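Cytochrome P450 (Zobellia galactanivorans, PDB 6G5O) binds protoporphyrin IX containing iron in the largely helical fold of the cytochrome P450 family. Local coordinates at residues 4-9 against 262-267; 258-263 against 309-314; 360-365 against 374-379. All coordinates share one frame; numbering follows the deposited sequence.

Contact 1 (4-9 against 262-267); sequences SELPDP and RYFSPL. With HEM (protoporphyrin IX containing Fe), chain C.
The N-terminal loop 4-9 crosses the C-terminal end of helix 253-264, the K helix of the cytochrome P450 fold, and comes nearest where L6 CA lies 7.0 Å from F264 CA. The helix breaks at S265, which has a positive phi of 36°; S265 OG turns back to R262 O at 2.7 Å, above the carbonyl plane, and also bonds N299. The chain then runs on to the haem, where L267 CD2 meets HEM C3A at 3.6 Å. On the helix, Y263 carries its CG opposite its own backbone nitrogen (chi1 179°), which sends the ring out to the loop. There its hydroxyl oxygen accepts from the L6 backbone N at 3.1 Å, the N-H bent to 154°, while E5 CG lies against the same hydroxyl, its side chain slanting across that of the tyrosine. L6 points its side chain at the helix and meets F264 at about a right angle, its CD2 at the edge of the phenyl ring, near its plane. Arginines from outside bond several backbone oxygens: R300 reaches L6 O and Y263 O, R371 F264 O. S4 OG pairs with E238. The closest apolar approach is L6 CD2 to F264 CD1, 4.0 Å.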
# COMPACT_ATOMS: atom_id res chain seq x y z
N SER A 4 19.69 2.27 -1.88
CA SER A 4 18.40 1.88 -1.25
C SER A 4 17.87 2.86 -0.23
O SER A 4 16.87 2.59 0.41
CB SER A 4 18.48 0.48 -0.59
OG SER A 4 19.37 0.44 0.50
N GLU A 5 18.52 4.01 -0.08
CA GLU A 5 18.05 5.01 0.86
C GLU A 5 16.81 5.73 0.34
O GLU A 5 16.80 6.08 -0.82
CB GLU A 5 19.16 6.03 1.11
CG GLU A 5 18.80 7.18 2.07
CD GLU A 5 20.01 7.90 2.68
OE1 GLU A 5 21.18 7.44 2.46
OE2 GLU A 5 19.79 8.93 3.40
N LEU A 6 15.82 5.97 1.20
CA LEU A 6 14.73 6.92 0.92
C LEU A 6 14.87 8.09 1.88
O LEU A 6 14.51 7.98 3.05
CB LEU A 6 13.34 6.28 1.08
CG LEU A 6 12.81 5.49 -0.12
CD1 LEU A 6 13.73 4.32 -0.39
CD2 LEU A 6 11.37 5.02 0.09
N PRO A 7 15.41 9.22 1.39
CA PRO A 7 15.55 10.40 2.20
C PRO A 7 14.20 10.92 2.64
O PRO A 7 13.20 10.62 2.02
CB PRO A 7 16.20 11.43 1.25
CG PRO A 7 16.82 10.63 0.17
CD PRO A 7 15.94 9.42 0.03
N ASP A 8 14.22 11.72 3.70
CA ASP A 8 13.04 12.35 4.25
C ASP A 8 13.02 13.80 3.79
O ASP A 8 13.60 14.67 4.43
CB ASP A 8 13.10 12.25 5.79
CG ASP A 8 11.93 12.95 6.49
OD1 ASP A 8 10.87 13.12 5.89
OD2 ASP A 8 12.08 13.32 7.68
N PRO A 9 12.29 14.10 2.69
CA PRO A 9 12.22 15.50 2.23
C PRO A 9 11.41 16.43 3.12
O PRO A 9 11.38 17.62 2.87
CB PRO A 9 11.49 15.39 0.90
CG PRO A 9 10.54 14.26 1.15
CD PRO A 9 11.37 13.25 1.91
N ARG A 262 7.26 1.09 7.82
CA ARG A 262 7.49 2.43 8.40
C ARG A 262 8.42 3.30 7.53
O ARG A 262 8.12 4.45 7.17
CB ARG A 262 8.15 2.31 9.80
CG ARG A 262 8.33 3.64 10.52
CD ARG A 262 9.25 3.52 11.73
NE ARG A 262 10.64 3.20 11.37
CZ ARG A 262 11.52 4.10 10.97
NH1 ARG A 262 11.18 5.38 10.90
NH2 ARG A 262 12.73 3.72 10.62
N TYR A 263 9.59 2.73 7.28
CA TYR A 263 10.64 3.43 6.64
C TYR A 263 10.30 3.67 5.19
O TYR A 263 10.45 4.79 4.72
CB TYR A 263 11.96 2.66 6.72
CG TYR A 263 13.10 3.37 6.04
CD1 TYR A 263 13.78 4.40 6.66
CD2 TYR A 263 13.54 2.96 4.78
CE1 TYR A 263 14.85 5.03 6.03
CE2 TYR A 263 14.61 3.57 4.14
CZ TYR A 263 15.25 4.63 4.77
OH TYR A 263 16.29 5.26 4.15
N PHE A 264 9.84 2.65 4.46
CA PHE A 264 9.46 2.87 3.05
C PHE A 264 8.15 3.63 2.83
O PHE A 264 8.02 4.34 1.85
CB PHE A 264 9.41 1.58 2.31
CG PHE A 264 10.72 0.87 2.27
CD1 PHE A 264 11.89 1.53 1.94
CD2 PHE A 264 10.78 -0.48 2.50
CE1 PHE A 264 13.10 0.86 1.89
CE2 PHE A 264 12.00 -1.14 2.44
CZ PHE A 264 13.15 -0.46 2.17
N SER A 265 7.21 3.48 3.76
CA SER A 265 5.89 4.17 3.68
C SER A 265 5.36 4.28 2.26
O SER A 265 5.13 5.36 1.76
CB SER A 265 5.94 5.52 4.39
OG SER A 265 6.00 5.39 5.82
N PRO A 266 5.13 3.13 1.62
CA PRO A 266 4.81 3.06 0.20
C PRO A 266 3.56 3.82 -0.22
O PRO A 266 3.49 4.25 -1.38
CB PRO A 266 4.66 1.57 -0.06
CG PRO A 266 5.30 0.90 1.10
CD PRO A 266 5.04 1.80 2.24
N LEU A 267 2.62 4.05 0.69
CA LEU A 267 1.59 5.07 0.44
C LEU A 267 1.97 6.34 1.19
O LEU A 267 1.83 6.44 2.41
CB LEU A 267 0.19 4.60 0.83
CG LEU A 267 -1.00 5.53 0.46
CD1 LEU A 267 -1.01 5.84 -1.02
CD2 LEU A 267 -2.32 4.88 0.80
CHA HEM C . -6.25 1.66 3.20
CHB HEM C . -1.44 1.55 2.88
CHC HEM C . -1.66 -2.70 0.62
CHD HEM C . -6.42 -2.29 0.38
C1A HEM C . -4.92 1.98 3.32
C2A HEM C . -4.42 3.15 3.97
C3A HEM C . -3.10 3.09 3.88
C4A HEM C . -2.73 1.92 3.17
CMA HEM C . -2.18 4.11 4.46
CAA HEM C . -5.18 4.25 4.70
CBA HEM C . -5.84 5.17 3.69
CGA HEM C . -6.70 6.21 4.38
O1A HEM C . -7.60 6.75 3.75
O2A HEM C . -6.54 6.55 5.57
C1B HEM C . -1.08 0.38 2.23
C2B HEM C . 0.26 -0.04 2.13
C3B HEM C . 0.23 -1.24 1.47
C4B HEM C . -1.22 -1.52 1.21
CMB HEM C . 1.46 0.73 2.60
CAB HEM C . 1.26 -2.20 1.09
CBB HEM C . 2.52 -2.18 1.50
C1C HEM C . -2.97 -2.98 0.35
C2C HEM C . -3.42 -4.05 -0.42
C3C HEM C . -4.78 -3.91 -0.54
C4C HEM C . -5.13 -2.75 0.20
CMC HEM C . -2.60 -5.16 -1.00
CAC HEM C . -5.73 -4.80 -1.22
CBC HEM C . -5.47 -5.92 -1.89
C1D HEM C . -6.74 -1.19 1.20
C2D HEM C . -8.14 -0.81 1.47
C3D HEM C . -8.11 0.27 2.27
C4D HEM C . -6.69 0.58 2.43
CMD HEM C . -9.33 -1.56 0.98
CAD HEM C . -9.31 1.02 2.82
CBD HEM C . -9.71 0.66 4.26
CGD HEM C . -10.98 1.43 4.68
O1D HEM C . -11.40 2.43 4.00
O2D HEM C . -11.65 1.11 5.72
NA HEM C . -3.86 1.26 2.79
NB HEM C . -1.91 -0.50 1.68
NC HEM C . -4.00 -2.18 0.70
ND HEM C . -5.93 -0.33 1.80
FE HEM C . -4.02 -0.40 1.76
O HOH W 1 -3.76 0.90 -0.05

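Contact 2 (258-263 against 309-314); sequences EEMIRY and NEIVLD
E259 OE2 is gripped from opposite faces of its carboxylate plane, by V312 N of the loop at 2.8 Å and by R262 NH2 of its own helix at 3.0 Å. The V312 bond arrives on the anti side, with an N-H angle of 156°. R262 also sets NE on E259 OE1 at 2.8 Å, so two of its nitrogens hold the carboxylate side-on, with both oxygens close to the guanidinium plane. A bend at chi2 (68°) in E259 swings the carboxylate over to V312, and R315 adds a second salt bridge at OE1. R262 is fixed further by NH1 bonds to the backbone oxygens of N299 and P308, and by a cation-pi contact with F305. Alongside, I311 lays CG1 over one face of the Y263 ring, 4.1 Å from the centroid, and its CD1 touches Y263 CD2 at 3.6 Å. M260 adds to the apolar side, its CE 4.3 Å from L313 CD1. E259 and R262 are the ExxR motif of the P450 K helix, and R315, just past the 309-314 segment, completes the family's Glu-Arg-Arg triad.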
# COMPACT_ATOMS: atom_id res chain seq x y z
N GLU A 258 7.37 -4.78 9.66
CA GLU A 258 6.73 -3.54 10.12
C GLU A 258 7.71 -2.39 10.02
O GLU A 258 7.33 -1.23 9.79
CB GLU A 258 6.22 -3.65 11.57
CG GLU A 258 5.09 -4.63 11.76
CD GLU A 258 3.90 -4.42 10.80
OE1 GLU A 258 3.34 -3.30 10.71
OE2 GLU A 258 3.50 -5.42 10.16
N GLU A 259 8.99 -2.68 10.24
CA GLU A 259 9.97 -1.62 10.17
C GLU A 259 10.17 -1.17 8.73
O GLU A 259 10.37 0.01 8.46
CB GLU A 259 11.31 -2.07 10.81
CG GLU A 259 12.47 -1.11 10.62
CD GLU A 259 12.33 0.18 11.36
OE1 GLU A 259 11.23 0.50 11.88
OE2 GLU A 259 13.35 0.90 11.46
N MET A 260 10.14 -2.12 7.80
CA MET A 260 10.17 -1.78 6.40
C MET A 260 8.93 -0.98 5.95
O MET A 260 9.07 -0.01 5.22
CB MET A 260 10.38 -3.03 5.59
CG MET A 260 11.83 -3.45 5.71
SD MET A 260 12.24 -4.76 4.60
CE MET A 260 13.79 -5.32 5.36
N ILE A 261 7.75 -1.32 6.42
CA ILE A 261 6.60 -0.49 6.10
C ILE A 261 6.75 0.93 6.62
O ILE A 261 6.39 1.87 5.96
CB ILE A 261 5.28 -1.12 6.60
CG1 ILE A 261 5.01 -2.44 5.85
CG2 ILE A 261 4.13 -0.15 6.41
CD1 ILE A 261 5.06 -2.34 4.34
N ARG A 262 7.26 1.09 7.82
CA ARG A 262 7.49 2.43 8.40
C ARG A 262 8.42 3.30 7.53
O ARG A 262 8.12 4.45 7.17
CB ARG A 262 8.15 2.31 9.80
CG ARG A 262 8.33 3.64 10.52
CD ARG A 262 9.25 3.52 11.73
NE ARG A 262 10.64 3.20 11.37
CZ ARG A 262 11.52 4.10 10.97
NH1 ARG A 262 11.18 5.38 10.90
NH2 ARG A 262 12.73 3.72 10.62
N TYR A 263 9.59 2.73 7.28
CA TYR A 263 10.64 3.43 6.64
C TYR A 263 10.30 3.67 5.19
O TYR A 263 10.45 4.79 4.72
CB TYR A 263 11.96 2.66 6.72
CG TYR A 263 13.10 3.37 6.04
CD1 TYR A 263 13.78 4.40 6.66
CD2 TYR A 263 13.54 2.96 4.78
CE1 TYR A 263 14.85 5.03 6.03
CE2 TYR A 263 14.61 3.57 4.14
CZ TYR A 263 15.25 4.63 4.77
OH TYR A 263 16.29 5.26 4.15
N ASN A 309 15.80 7.62 10.59
CA ASN A 309 16.20 7.58 9.19
C ASN A 309 17.04 6.37 8.90
O ASN A 309 17.71 6.28 7.88
CB ASN A 309 16.84 8.92 8.77
CG ASN A 309 15.83 10.07 8.89
OD1 ASN A 309 16.11 11.13 9.44
ND2 ASN A 309 14.62 9.83 8.43
N GLU A 310 16.95 5.39 9.78
CA GLU A 310 17.58 4.09 9.60
C GLU A 310 16.50 3.01 9.73
O GLU A 310 15.44 3.23 10.32
CB GLU A 310 18.62 3.82 10.72
CG GLU A 310 19.98 4.49 10.55
CD GLU A 310 20.92 4.27 11.75
OE1 GLU A 310 21.80 5.14 11.97
OE2 GLU A 310 20.79 3.24 12.47
N ILE A 311 16.83 1.85 9.19
CA ILE A 311 16.07 0.66 9.41
C ILE A 311 16.69 -0.06 10.61
O ILE A 311 17.81 -0.57 10.52
CB ILE A 311 16.03 -0.20 8.14
CG1 ILE A 311 14.97 0.43 7.19
CG2 ILE A 311 15.68 -1.66 8.45
CD1 ILE A 311 14.84 -0.23 5.83
N VAL A 312 15.95 -0.09 11.72
CA VAL A 312 16.30 -0.89 12.88
C VAL A 312 15.50 -2.18 12.78
O VAL A 312 14.29 -2.24 13.10
CB VAL A 312 15.94 -0.18 14.21
CG1 VAL A 312 16.20 -1.09 15.42
CG2 VAL A 312 16.70 1.12 14.35
N LEU A 313 16.20 -3.23 12.36
CA LEU A 313 15.59 -4.45 11.86
C LEU A 313 14.67 -5.14 12.85
O LEU A 313 13.71 -5.79 12.44
CB LEU A 313 16.69 -5.42 11.41
CG LEU A 313 16.30 -6.48 10.39
CD1 LEU A 313 15.77 -5.84 9.12
CD2 LEU A 313 17.49 -7.33 10.02
N ASP A 314 14.96 -5.02 14.13
CA ASP A 314 14.16 -5.72 15.15
C ASP A 314 13.37 -4.75 16.04
O ASP A 314 13.04 -5.08 17.16
CB ASP A 314 15.10 -6.61 16.00
CG ASP A 314 16.27 -5.81 16.68
OD1 ASP A 314 16.30 -4.54 16.59
OD2 ASP A 314 17.17 -6.44 17.29

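Contact 3 (360-365 against 374-379); sequences KENIED and GFHNIQ
K360, N362 and H376 carry most of the contact between the strands 351-366 and 369-384, an antiparallel beta hairpin of the P450 fold that is interrupted here by a classic beta bulge. K360 faces two residues at once, H376 and N377. Its N gives a bond to N377 O at 3.1 Å, and its O takes H376 N at 2.8 Å. The extra residue shifts the register by one, so that E361 lies opposite F375 as a non-hydrogen-bonded pair with side chains that diverge. Beyond it N362 N bonds G374 O at 2.9 Å. K360 and N377 put their side chains on one face of the sheet. There N377 OD1 comes to 3.5 Å from K360 CB; a chi1 of 54° places the N377 amide between its own backbone N and carbonyl carbon, where it slants across the lysine chain. G374 has no side chain next to N362, and it is H376, carried at the bulge, that lies across N362 instead. The amide of N362 stacks on the imidazole with the two planes only 13° apart. F375 turns the other way, to the buried side, and packs on T230, N231 and A234 of helix 223-238, while one face of its ring takes I378 CD1. N362 CB stands over the centre of the H376 ring in a CH-pi contact, 3.7 Å from the centroid and 6° off the normal, while the amide is displaced toward the ring's rim, with N362 CG 3.4 Å from H376 CE1.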
# COMPACT_ATOMS: atom_id res chain seq x y z
N LYS A 360 16.78 3.44 -12.03
CA LYS A 360 16.26 4.79 -12.14
C LYS A 360 15.21 4.97 -11.04
O LYS A 360 14.29 4.16 -10.91
CB LYS A 360 15.66 5.00 -13.52
CG LYS A 360 15.08 6.38 -13.80
CD LYS A 360 15.40 6.82 -15.24
CE LYS A 360 14.93 5.84 -16.34
NZ LYS A 360 13.54 6.13 -16.82
N GLU A 361 15.32 6.06 -10.31
CA GLU A 361 14.47 6.35 -9.18
C GLU A 361 13.10 6.83 -9.59
O GLU A 361 12.95 7.54 -10.57
CB GLU A 361 15.12 7.40 -8.27
CG GLU A 361 16.44 6.98 -7.62
CD GLU A 361 17.06 8.06 -6.72
OE1 GLU A 361 16.74 9.26 -6.89
OE2 GLU A 361 17.87 7.69 -5.80
N ASN A 362 12.09 6.44 -8.81
CA ASN A 362 10.73 6.97 -8.97
C ASN A 362 10.58 8.02 -7.90
O ASN A 362 10.59 7.71 -6.71
CB ASN A 362 9.73 5.81 -8.83
CG ASN A 362 8.26 6.23 -8.89
OD1 ASN A 362 7.93 7.41 -8.93
ND2 ASN A 362 7.37 5.24 -8.85
N ILE A 363 10.52 9.28 -8.32
CA ILE A 363 10.40 10.43 -7.45
C ILE A 363 9.01 10.97 -7.57
O ILE A 363 8.57 11.27 -8.67
CB ILE A 363 11.41 11.56 -7.80
CG1 ILE A 363 12.78 11.24 -7.24
CG2 ILE A 363 11.04 12.89 -7.16
CD1 ILE A 363 13.44 10.07 -7.89
N GLU A 364 8.36 11.15 -6.44
CA GLU A 364 7.02 11.73 -6.40
C GLU A 364 7.16 13.23 -6.35
O GLU A 364 7.83 13.76 -5.47
CB GLU A 364 6.20 11.21 -5.19
CG GLU A 364 5.82 9.72 -5.32
CD GLU A 364 4.83 9.19 -4.27
OE1 GLU A 364 4.72 9.78 -3.18
OE2 GLU A 364 4.15 8.17 -4.55
N ASP A 365 6.54 13.89 -7.32
CA ASP A 365 6.54 15.34 -7.42
C ASP A 365 5.43 15.85 -6.51
O ASP A 365 4.26 15.77 -6.84
CB ASP A 365 6.33 15.77 -8.88
CG ASP A 365 6.48 17.30 -9.09
OD1 ASP A 365 6.11 18.12 -8.23
OD2 ASP A 365 6.97 17.68 -10.18
N GLY A 374 10.58 4.78 -4.47
CA GLY A 374 11.12 3.53 -4.96
C GLY A 374 11.87 3.70 -6.28
O GLY A 374 12.57 4.70 -6.49
N PHE A 375 11.70 2.73 -7.18
CA PHE A 375 12.39 2.68 -8.47
C PHE A 375 11.43 2.43 -9.63
O PHE A 375 10.49 1.64 -9.51
CB PHE A 375 13.39 1.55 -8.44
CG PHE A 375 14.38 1.67 -7.34
CD1 PHE A 375 15.57 2.36 -7.53
CD2 PHE A 375 14.12 1.12 -6.10
CE1 PHE A 375 16.50 2.46 -6.51
CE2 PHE A 375 15.05 1.19 -5.08
CZ PHE A 375 16.24 1.87 -5.27
N HIS A 376 11.68 3.10 -10.77
CA HIS A 376 10.98 2.80 -12.02
C HIS A 376 11.55 1.49 -12.55
O HIS A 376 10.83 0.67 -13.11
CB HIS A 376 11.13 3.94 -13.02
CG HIS A 376 10.24 5.12 -12.74
ND1 HIS A 376 8.88 5.01 -12.56
CD2 HIS A 376 10.52 6.44 -12.62
CE1 HIS A 376 8.36 6.21 -12.33
NE2 HIS A 376 9.33 7.09 -12.36
N ASN A 377 12.84 1.30 -12.36
CA ASN A 377 13.48 0.04 -12.70
C ASN A 377 14.75 -0.12 -11.88
O ASN A 377 15.30 0.84 -11.41
CB ASN A 377 13.78 -0.04 -14.23
CG ASN A 377 14.58 1.16 -14.74
OD1 ASN A 377 14.02 2.24 -15.03
ND2 ASN A 377 15.91 0.97 -14.79
N ILE A 378 15.19 -1.36 -11.66
CA ILE A 378 16.42 -1.61 -10.94
C ILE A 378 16.81 -3.00 -11.27
O ILE A 378 16.02 -3.92 -11.07
CB ILE A 378 16.30 -1.41 -9.39
CG1 ILE A 378 17.58 -1.86 -8.66
CG2 ILE A 378 15.10 -2.14 -8.78
CD1 ILE A 378 17.87 -1.10 -7.38
N GLN A 379 18.04 -3.15 -11.78
CA GLN A 379 18.55 -4.45 -12.22
C GLN A 379 19.32 -5.01 -11.07
O GLN A 379 20.20 -4.34 -10.56
CB GLN A 379 19.50 -4.33 -13.43
CG GLN A 379 18.81 -4.28 -14.80
CD GLN A 379 18.34 -5.63 -15.29
OE1 GLN A 379 18.86 -6.69 -14.91
NE2 GLN A 379 17.35 -5.60 -16.17

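From the N terminus, segment 4-9 waits some 250 residues, most of them helical, before contact 1 closes a long loop on the end of helix 253-264. Contact 2 opens on that same helix, sharing R262 and Y263, and closes a much shorter loop at 309-314, so one helix is held by the N-terminal loop and by the loop ahead of helix 333-350. F264 and I311 touch where the two contacts meet. Contact 3 follows in series as a local hairpin near the C terminus, about 12 Å from contact 1 between centres. Contact 3 neither nests in nor crosses the others, yet R371 and K372, between its segments, bond back to contact 1.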